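Local coordinates for cytochrome P450 (Novosphingobium aromaticivorans, PDB 3OFT), which belongs to the cytochrome P450 family (CYP101C1), mostly helical heme proteins that hold an iron protoporphyrin IX in a buried pocket, at residues 14-19 / 28-33; 278-283 / 382-387. All blocks are in the same frame, centred on the assembly; numbering follows the deposited sequence.

Contact 1: residues 14-19 / 28-33; sequences FDIFNP and AAWKTL
F14 swings its ring toward helix 26-31 with CG anti to the backbone N (chi1 -159°), and the indole of W30 reaches over to meet it. The result is an edge-to-face aromatic pair: centroids lie 4.8 Å apart, planes make 54°, and the CE2 corner of F14 reaches W30 CH2 at 3.7 Å over one face of the indole. I16 CG2 touches the same W30 CH2 at 3.8 Å. L33 closes one face of the F14 ring; its CD1 stands 4.1 Å from the ring centroid and only 5° off the normal, a CH-pi contact. In the plane of that ring, at its edge, A29 O approaches F14 CE1, while the same carbonyl accepts the T32 hydroxyl. P19 adds apolar cover, CB against A29 CB at 3.9 Å and CG near the pyrrole side of W30. No direct hydrogen bond crosses the contact; instead a water lying in the indole plane accepts from W30 NE1 (3.0 Å) and donates to I16 O (2.8 Å). Around the contact, I50 of strand 48-51 packs on F14, I16 and L33, Y305 of strand 303-307 on I16 and W30, and L310 of helix 309-312 on W30 and L33.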
ATOM      1  N   PHE A  14      -1.826  20.979   9.573  1.00 19.20           N
ATOM      2  CA  PHE A  14      -1.224  19.688   9.170  1.00 17.98           C
ATOM      3  C   PHE A  14      -1.182  19.424   7.659  1.00 17.48           C
ATOM      4  O   PHE A  14      -2.234  19.329   7.025  1.00 17.42           O
ATOM      5  CB  PHE A  14      -1.986  18.553   9.867  1.00 18.48           C
ATOM      6  CG  PHE A  14      -1.221  17.257   9.964  1.00 17.86           C
ATOM      7  CD1 PHE A  14      -0.422  16.980  11.089  1.00 19.01           C
ATOM      8  CD2 PHE A  14      -1.336  16.290   8.965  1.00 17.71           C
ATOM      9  CE1 PHE A  14       0.249  15.774  11.204  1.00 17.16           C
ATOM     10  CE2 PHE A  14      -0.626  15.080   9.053  1.00 16.90           C
ATOM     11  CZ  PHE A  14       0.145  14.818  10.206  1.00 18.29           C
ATOM     12  N   ASP A  15       0.032  19.296   7.095  1.00 16.62           N
ATOM     13  CA  ASP A  15       0.244  18.978   5.686  1.00 16.54           C
ATOM     14  C   ASP A  15       0.462  17.470   5.536  1.00 15.54           C
ATOM     15  O   ASP A  15       1.514  16.959   5.913  1.00 13.12           O
ATOM     16  CB  ASP A  15       1.481  19.716   5.161  1.00 16.90           C
ATOM     17  CG  ASP A  15       1.824  19.369   3.719  1.00 20.06           C
ATOM     18  OD1 ASP A  15       2.849  19.929   3.269  1.00 22.30           O
ATOM     19  OD2 ASP A  15       1.134  18.560   3.019  1.00 16.41           O
ATOM     20  N   ILE A  16      -0.517  16.767   4.966  1.00 15.14           N
ATOM     21  CA  ILE A  16      -0.419  15.303   4.821  1.00 15.82           C
ATOM     22  C   ILE A  16       0.754  14.791   3.969  1.00 15.97           C
ATOM     23  O   ILE A  16       1.212  13.634   4.135  1.00 15.71           O
ATOM     24  CB  ILE A  16      -1.770  14.716   4.352  1.00 16.00           C
ATOM     25  CG1 ILE A  16      -2.097  15.251   2.947  1.00 17.88           C
ATOM     26  CG2 ILE A  16      -2.820  15.015   5.443  1.00 15.83           C
ATOM     27  CD1 ILE A  16      -3.570  15.156   2.516  1.00 22.30           C
ATOM     28  N   PHE A  17       1.276  15.651   3.101  1.00 15.61           N
ATOM     29  CA  PHE A  17       2.439  15.323   2.290  1.00 18.03           C
ATOM     30  C   PHE A  17       3.766  15.472   3.033  1.00 19.69           C
ATOM     31  O   PHE A  17       4.751  14.870   2.629  1.00 20.18           O
ATOM     32  CB  PHE A  17       2.434  16.100   0.952  1.00 17.62           C
ATOM     33  CG  PHE A  17       1.241  15.783   0.089  1.00 18.48           C
ATOM     34  CD1 PHE A  17       1.149  14.565  -0.573  1.00 19.26           C
ATOM     35  CD2 PHE A  17       0.187  16.694  -0.036  1.00 19.05           C
ATOM     36  CE1 PHE A  17       0.044  14.259  -1.375  1.00 21.39           C
ATOM     37  CE2 PHE A  17      -0.934  16.391  -0.830  1.00 20.85           C
ATOM     38  CZ  PHE A  17      -1.006  15.181  -1.505  1.00 21.35           C
ATOM     39  N   ASN A  18       3.810  16.295   4.081  1.00 20.54           N
ATOM     40  CA  ASN A  18       5.013  16.388   4.909  1.00 22.57           C
ATOM     41  C   ASN A  18       4.678  16.641   6.374  1.00 22.33           C
ATOM     42  O   ASN A  18       4.847  17.752   6.878  1.00 23.57           O
ATOM     43  CB  ASN A  18       6.124  17.323   4.355  1.00 24.52           C
ATOM     44  CG  ASN A  18       5.624  18.373   3.383  1.00 29.05           C
ATOM     45  OD1 ASN A  18       5.314  18.090   2.221  1.00 34.51           O
ATOM     46  ND2 ASN A  18       5.589  19.619   3.842  1.00 36.33           N
ATOM     47  N   PRO A  19       4.163  15.610   7.064  1.00 21.64           N
ATOM     48  CA  PRO A  19       3.868  15.800   8.482  1.00 21.39           C
ATOM     49  C   PRO A  19       5.145  16.196   9.261  1.00 21.41           C
ATOM     50  O   PRO A  19       6.245  15.721   8.945  1.00 20.09           O
ATOM     51  CB  PRO A  19       3.333  14.435   8.913  1.00 21.53           C
ATOM     52  CG  PRO A  19       2.789  13.819   7.632  1.00 21.64           C
ATOM     53  CD  PRO A  19       3.750  14.280   6.575  1.00 21.07           C
ATOM     54  N   ALA A  28       5.392   8.342  14.512  1.00 12.88           N
ATOM     55  CA  ALA A  28       5.316   9.382  15.527  1.00 12.77           C
ATOM     56  C   ALA A  28       4.699  10.680  14.920  1.00 12.53           C
ATOM     57  O   ALA A  28       3.907  11.364  15.582  1.00 12.84           O
ATOM     58  CB  ALA A  28       6.713   9.658  16.086  1.00 13.50           C
ATOM     59  N   ALA A  29       5.079  11.025  13.689  1.00 12.51           N
ATOM     60  CA  ALA A  29       4.560  12.263  13.034  1.00 12.20           C
ATOM     61  C   ALA A  29       3.022  12.308  12.942  1.00 12.27           C
ATOM     62  O   ALA A  29       2.406  13.338  13.217  1.00 12.94           O
ATOM     63  CB  ALA A  29       5.202  12.480  11.661  1.00 11.01           C
ATOM     64  N   TRP A  30       2.413  11.196  12.536  1.00 11.67           N
ATOM     65  CA  TRP A  30       0.963  11.058  12.477  1.00 10.75           C
ATOM     66  C   TRP A  30       0.316  10.973  13.846  1.00 11.51           C
ATOM     67  O   TRP A  30      -0.740  11.570  14.086  1.00 11.28           O
ATOM     68  CB  TRP A  30       0.626   9.813  11.653  1.00 10.06           C
ATOM     69  CG  TRP A  30       0.551  10.165  10.215  1.00 10.84           C
ATOM     70  CD1 TRP A  30       1.520   9.982   9.239  1.00 12.16           C
ATOM     71  CD2 TRP A  30      -0.533  10.840   9.593  1.00 11.61           C
ATOM     72  NE1 TRP A  30       1.061  10.499   8.033  1.00 11.69           N
ATOM     73  CE2 TRP A  30      -0.195  11.023   8.225  1.00 13.55           C
ATOM     74  CE3 TRP A  30      -1.777  11.307  10.060  1.00 10.61           C
ATOM     75  CZ2 TRP A  30      -1.083  11.631   7.302  1.00 10.71           C
ATOM     76  CZ3 TRP A  30      -2.638  11.933   9.150  1.00 12.03           C
ATOM     77  CH2 TRP A  30      -2.292  12.079   7.794  1.00 12.35           C
ATOM     78  N   LYS A  31       0.961  10.248  14.753  1.00 11.34           N
ATOM     79  CA  LYS A  31       0.412  10.086  16.098  1.00 13.48           C
ATOM     80  C   LYS A  31       0.304  11.371  16.929  1.00 14.17           C
ATOM     81  O   LYS A  31      -0.436  11.387  17.916  1.00 14.04           O
ATOM     82  CB  LYS A  31       1.168   8.994  16.888  1.00 13.71           C
ATOM     83  CG  LYS A  31       0.727   7.586  16.451  1.00 16.32           C
ATOM     84  CD  LYS A  31       1.421   6.474  17.237  1.00 19.76           C
ATOM     85  CE  LYS A  31       0.884   6.379  18.665  1.00 22.73           C
ATOM     86  NZ  LYS A  31       0.886   4.953  19.185  1.00 22.80           N
ATOM     87  N   THR A  32       1.000  12.431  16.526  1.00 14.09           N
ATOM     88  CA  THR A  32       0.816  13.748  17.159  1.00 15.03           C
ATOM     89  C   THR A  32      -0.663  14.151  17.149  1.00 15.47           C
ATOM     90  O   THR A  32      -1.132  14.847  18.076  1.00 13.97           O
ATOM     91  CB  THR A  32       1.600  14.859  16.470  1.00 15.77           C
ATOM     92  OG1 THR A  32       1.158  14.979  15.103  1.00 16.30           O
ATOM     93  CG2 THR A  32       3.077  14.558  16.496  1.00 15.43           C
ATOM     94  N   LEU A  33      -1.404  13.693  16.134  1.00 13.58           N
ATOM     95  CA  LEU A  33      -2.815  14.049  16.016  1.00 13.84           C
ATOM     96  C   LEU A  33      -3.719  13.399  17.064  1.00 13.69           C
ATOM     97  O   LEU A  33      -4.834  13.845  17.267  1.00 14.66           O
ATOM     98  CB  LEU A  33      -3.370  13.746  14.600  1.00 13.98           C
ATOM     99  CG  LEU A  33      -2.881  14.607  13.429  1.00 14.09           C
ATOM    100  CD1 LEU A  33      -3.579  14.130  12.135  1.00 13.49           C
ATOM    101  CD2 LEU A  33      -3.196  16.085  13.683  1.00 14.56           C
TER
HETATM  102  O   HOH W   1       1.729  11.144   5.191  1.00  9.87           O

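Contact 2: residues 278-283 / 382-387; sequences YPTVAV and GNVGAC. With HX2 ((2R,5R)-hexane-2,5-diol), chain E; HEM (protoporphyrin IX containing Fe), chain D.
T280 O is gripped by G385 N at 2.9 Å, with an N-H...O angle of 158°, and by a water whose O lies 2.9 Å away; that water can also donate to G382 O, though it has too few protons to serve every acceptor around it. For T280, a chi1 of 63° turns OG1 toward the 382-387 segment, where it donates to G385 O over 2.7 Å; G385 is thus held through both its N-H and its carbonyl. Further along, A282 N gives a straighter bond to N383 O, 2.8 Å long at 167°. These two amide bonds flank the V281-V384 pair, a single antiparallel bridge of the non-hydrogen-bonded kind whose alpha carbons are 4.7 Å apart, joining the start of strand 282-287 to the approach to strand 386-394. In the cytochrome P450 fold this bridge lies beside the heme pocket. V281 divides its branches: CG2 meets the heme methyl CMB at 3.8 Å, while CG1 lies near the methyl CMA and (2R,5R)-hexane-2,5-diol. The diol's O1 donates to A282 O (2.7 Å) and sits close to N383 CB, whereas N383 OD1 bonds Y305 OH. At the other end of the ligand, O2 lies 2.8 Å from the O of a water that is bound to the heme iron. T280 also packs against Y26 and F27 of helix 26-31 and A241 of helix 221-252.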
ATOM      1  N   TYR A 278       3.010  -1.710  11.297  1.00  7.29           N
ATOM      2  CA  TYR A 278       3.627  -0.655  10.434  1.00  7.92           C
ATOM      3  C   TYR A 278       2.808  -0.221   9.219  1.00  7.84           C
ATOM      4  O   TYR A 278       3.342  -0.215   8.086  1.00  8.45           O
ATOM      5  CB  TYR A 278       5.059  -1.027   9.968  1.00  6.27           C
ATOM      6  CG  TYR A 278       5.974  -1.319  11.142  1.00  8.92           C
ATOM      7  CD1 TYR A 278       6.405  -0.279  11.977  1.00 10.72           C
ATOM      8  CD2 TYR A 278       6.378  -2.619  11.431  1.00  7.28           C
ATOM      9  CE1 TYR A 278       7.253  -0.537  13.098  1.00 11.10           C
ATOM     10  CE2 TYR A 278       7.226  -2.884  12.540  1.00 11.93           C
ATOM     11  CZ  TYR A 278       7.673  -1.832  13.343  1.00 10.33           C
ATOM     12  OH  TYR A 278       8.511  -2.045  14.437  1.00 13.84           O
ATOM     13  N   PRO A 279       1.548   0.216   9.445  1.00  8.40           N
ATOM     14  CA  PRO A 279       0.738   0.633   8.315  1.00  8.22           C
ATOM     15  C   PRO A 279       1.114   2.042   7.859  1.00  8.57           C
ATOM     16  O   PRO A 279       1.351   2.945   8.709  1.00 10.20           O
ATOM     17  CB  PRO A 279      -0.690   0.624   8.901  1.00  8.54           C
ATOM     18  CG  PRO A 279      -0.461   1.111  10.360  1.00  8.45           C
ATOM     19  CD  PRO A 279       0.785   0.263  10.716  1.00  8.66           C
ATOM     20  N   THR A 280       1.140   2.269   6.552  1.00  7.45           N
ATOM     21  CA  THR A 280       1.539   3.597   6.082  1.00  8.27           C
ATOM     22  C   THR A 280       0.627   4.127   4.994  1.00  8.39           C
ATOM     23  O   THR A 280       0.984   5.125   4.332  1.00  9.08           O
ATOM     24  CB  THR A 280       2.992   3.615   5.590  1.00  7.40           C
ATOM     25  OG1 THR A 280       3.154   2.748   4.452  1.00  7.54           O
ATOM     26  CG2 THR A 280       4.008   3.246   6.746  1.00  8.70           C
ATOM     27  N   VAL A 281      -0.508   3.442   4.786  1.00  7.38           N
ATOM     28  CA  VAL A 281      -1.429   3.847   3.721  1.00  7.67           C
ATOM     29  C   VAL A 281      -2.501   4.808   4.249  1.00  7.95           C
ATOM     30  O   VAL A 281      -3.079   4.566   5.314  1.00  8.03           O
ATOM     31  CB  VAL A 281      -2.003   2.634   2.890  1.00  7.00           C
ATOM     32  CG1 VAL A 281      -2.922   3.177   1.802  1.00  6.50           C
ATOM     33  CG2 VAL A 281      -0.830   1.837   2.197  1.00  6.65           C
ATOM     34  N   ALA A 282      -2.716   5.922   3.544  1.00  7.05           N
ATOM     35  CA  ALA A 282      -3.853   6.821   3.837  1.00  7.39           C
ATOM     36  C   ALA A 282      -4.651   7.016   2.573  1.00  7.77           C
ATOM     37  O   ALA A 282      -4.066   6.953   1.461  1.00  9.35           O
ATOM     38  CB  ALA A 282      -3.372   8.214   4.393  1.00  6.83           C
ATOM     39  N   VAL A 283      -5.973   7.217   2.718  1.00  6.71           N
ATOM     40  CA  VAL A 283      -6.846   7.373   1.556  1.00  6.92           C
ATOM     41  C   VAL A 283      -7.695   8.625   1.649  1.00  7.24           C
ATOM     42  O   VAL A 283      -7.923   9.168   2.751  1.00  7.13           O
ATOM     43  CB  VAL A 283      -7.787   6.161   1.348  1.00  7.39           C
ATOM     44  CG1 VAL A 283      -6.966   4.874   1.128  1.00  8.57           C
ATOM     45  CG2 VAL A 283      -8.823   6.035   2.521  1.00  7.72           C
ATOM     46  N   GLY A 382       3.118  11.534   2.667  1.00 12.70           N
ATOM     47  CA  GLY A 382       2.259  11.298   1.460  1.00 12.15           C
ATOM     48  C   GLY A 382       1.248  10.175   1.686  1.00 11.74           C
ATOM     49  O   GLY A 382       1.106   9.681   2.810  1.00 10.66           O
ATOM     50  N   ASN A 383       0.577   9.728   0.614  1.00 10.43           N
ATOM     51  CA  ASN A 383      -0.474   8.737   0.748  1.00 10.18           C
ATOM     52  C   ASN A 383       0.064   7.361   1.094  1.00  9.21           C
ATOM     53  O   ASN A 383      -0.637   6.602   1.719  1.00  8.21           O
ATOM     54  CB  ASN A 383      -1.304   8.648  -0.534  1.00 10.66           C
ATOM     55  CG  ASN A 383      -1.857  10.018  -0.948  1.00 13.22           C
ATOM     56  OD1 ASN A 383      -2.241  10.838  -0.096  1.00 11.63           O
ATOM     57  ND2 ASN A 383      -1.818  10.299  -2.261  1.00 16.81           N
ATOM     58  N   VAL A 384       1.300   7.047   0.700  1.00  9.46           N
ATOM     59  CA  VAL A 384       1.917   5.764   1.101  1.00  9.27           C
ATOM     60  C   VAL A 384       3.274   6.108   1.716  1.00  8.57           C
ATOM     61  O   VAL A 384       4.253   6.318   0.994  1.00  7.93           O
ATOM     62  CB  VAL A 384       2.126   4.814  -0.109  1.00  9.29           C
ATOM     63  CG1 VAL A 384       2.800   3.495   0.348  1.00  9.04           C
ATOM     64  CG2 VAL A 384       0.799   4.515  -0.824  1.00  9.92           C
ATOM     65  N   GLY A 385       3.310   6.219   3.039  1.00  8.50           N
ATOM     66  CA  GLY A 385       4.528   6.531   3.782  1.00  9.15           C
ATOM     67  C   GLY A 385       5.533   5.406   3.674  1.00 10.20           C
ATOM     68  O   GLY A 385       5.165   4.237   3.499  1.00 10.15           O
ATOM     69  N   ALA A 386       6.815   5.751   3.721  1.00  9.68           N
ATOM     70  CA  ALA A 386       7.856   4.767   3.459  1.00 10.08           C
ATOM     71  C   ALA A 386       9.223   5.231   3.952  1.00 10.02           C
ATOM     72  O   ALA A 386       9.462   6.447   4.100  1.00 10.17           O
ATOM     73  CB  ALA A 386       7.913   4.399   1.926  1.00  9.29           C
ATOM     74  N   CYS A 387      10.096   4.262   4.239  1.00 10.02           N
ATOM     75  CA  CYS A 387      11.528   4.544   4.315  1.00 10.56           C
ATOM     76  C   CYS A 387      12.042   5.100   2.986  1.00 11.62           C
ATOM     77  O   CYS A 387      11.706   4.570   1.936  1.00 11.00           O
ATOM     78  CB  CYS A 387      12.290   3.258   4.663  1.00 10.75           C
ATOM     79  SG  CYS A 387      12.003   2.766   6.294  1.00 14.98           S
TER
HETATM   80  C1  HX2 E 397      -4.167   6.987  -3.594  1.00 24.72           C
HETATM   81  O1  HX2 E 397      -4.229   7.537  -1.210  1.00 18.01           O
HETATM   82  C2  HX2 E 397      -3.698   6.609  -2.182  1.00 24.86           C
HETATM   83  O2  HX2 E 397      -2.907   1.855  -3.273  1.00 17.45           O
HETATM   84  C3  HX2 E 397      -3.984   5.153  -1.804  1.00 22.16           C
HETATM   85  C4  HX2 E 397      -3.411   4.149  -2.819  1.00 17.53           C
HETATM   86  C5  HX2 E 397      -3.301   2.736  -2.229  1.00 17.46           C
HETATM   87  C6  HX2 E 397      -4.665   2.274  -1.678  1.00 16.61           C
HETATM   88  CHA HEM D 417      -7.059  -1.351  -2.181  1.00  2.48           C
HETATM   89  CHB HEM D 417      -3.321  -1.290   0.939  1.00  5.96           C
HETATM   90  CHC HEM D 417      -1.004  -4.505  -1.817  1.00  5.36           C
HETATM   91  CHD HEM D 417      -4.184  -3.757  -5.343  1.00  8.21           C
HETATM   92  C1A HEM D 417      -6.264  -1.125  -1.072  1.00  5.58           C
HETATM   93  C2A HEM D 417      -6.663  -0.342   0.074  1.00  5.46           C
HETATM   94  C3A HEM D 417      -5.662  -0.309   0.946  1.00  4.72           C
HETATM   95  C4A HEM D 417      -4.546  -1.056   0.363  1.00  6.21           C
HETATM   96  CMA HEM D 417      -5.687   0.470   2.285  1.00  5.72           C
HETATM   97  CAA HEM D 417      -8.061   0.311   0.281  1.00  6.43           C
HETATM   98  CBA HEM D 417      -8.072   1.627  -0.464  1.00  6.68           C
HETATM   99  CGA HEM D 417      -9.360   2.406  -0.240  1.00  6.78           C
HETATM  100  O1A HEM D 417      -9.540   3.464  -0.920  1.00  7.91           O
HETATM  101  O2A HEM D 417     -10.239   2.031   0.598  1.00  8.19           O
HETATM  102  C1B HEM D 417      -2.352  -2.172   0.481  1.00  5.61           C
HETATM  103  C2B HEM D 417      -1.144  -2.539   1.175  1.00  4.66           C
HETATM  104  C3B HEM D 417      -0.515  -3.438   0.392  1.00  5.25           C
HETATM  105  C4B HEM D 417      -1.316  -3.644  -0.799  1.00  5.27           C
HETATM  106  CMB HEM D 417      -0.729  -1.976   2.546  1.00  3.95           C
HETATM  107  CAB HEM D 417       0.819  -4.172   0.556  1.00  8.63           C
HETATM  108  CBB HEM D 417       1.654  -3.966   1.591  1.00 14.94           C
HETATM  109  C1C HEM D 417      -1.619  -4.627  -3.028  1.00  7.61           C
HETATM  110  C2C HEM D 417      -1.252  -5.526  -4.114  1.00  8.68           C
HETATM  111  C3C HEM D 417      -2.146  -5.273  -5.111  1.00 12.06           C
HETATM  112  C4C HEM D 417      -3.122  -4.316  -4.642  1.00  7.84           C
HETATM  113  CMC HEM D 417      -0.036  -6.506  -4.093  1.00 10.19           C
HETATM  114  CAC HEM D 417      -2.306  -5.919  -6.509  1.00 14.60           C
HETATM  115  CBC HEM D 417      -1.276  -6.385  -7.205  1.00 21.62           C
HETATM  116  C1D HEM D 417      -5.243  -3.088  -4.822  1.00  6.67           C
HETATM  117  C2D HEM D 417      -6.437  -2.742  -5.579  1.00  7.59           C
HETATM  118  C3D HEM D 417      -7.335  -2.038  -4.578  1.00  4.94           C
HETATM  119  C4D HEM D 417      -6.614  -1.973  -3.337  1.00  5.27           C
HETATM  120  CMD HEM D 417      -6.751  -3.086  -7.078  1.00  5.24           C
HETATM  121  CAD HEM D 417      -8.752  -1.489  -4.914  1.00  6.71           C
HETATM  122  CBD HEM D 417      -9.747  -2.500  -4.317  1.00  5.13           C
HETATM  123  CGD HEM D 417     -11.132  -1.865  -4.478  1.00  9.47           C
HETATM  124  O1D HEM D 417     -11.263  -0.645  -4.707  1.00  7.95           O
HETATM  125  O2D HEM D 417     -12.143  -2.558  -4.325  1.00 11.02           O
HETATM  126  NA  HEM D 417      -4.959  -1.570  -0.852  1.00  6.44           N
HETATM  127  NB  HEM D 417      -2.429  -2.906  -0.684  1.00  5.60           N
HETATM  128  NC  HEM D 417      -2.779  -3.950  -3.370  1.00  7.35           N
HETATM  129  ND  HEM D 417      -5.373  -2.602  -3.526  1.00  4.72           N
HETATM  130 FE   HEM D 417      -3.920  -2.817  -2.080  1.00  8.33          FE
HETATM  131  O   HOH W   2       0.042   7.796   4.701  1.00 15.37           O
HETATM  132  O   HOH W   3      -2.878  -0.926  -3.105  1.00 12.50           O

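Both contacts are buried, but contact 2 lies about 7 Å from the centre of the chain and contact 1 about 18 Å, measured from their own centres. Their chemistry differs as well: contact 1 packs a loop on a helix through aromatic and apolar side chains, with one water as its polar link, whereas contact 2 joins two backbones mainly by direct hydrogen bonds and takes part in the ligand pocket. Sequence separation differs too, 8 intervening residues against 98. They meet where I16 O lies 3.2 Å from G382 N, a probable hydrogen bond, and F17 CD1 packs on G382 CA. Both also border strand 303-307, where Y305 touches I16, W30 and A282.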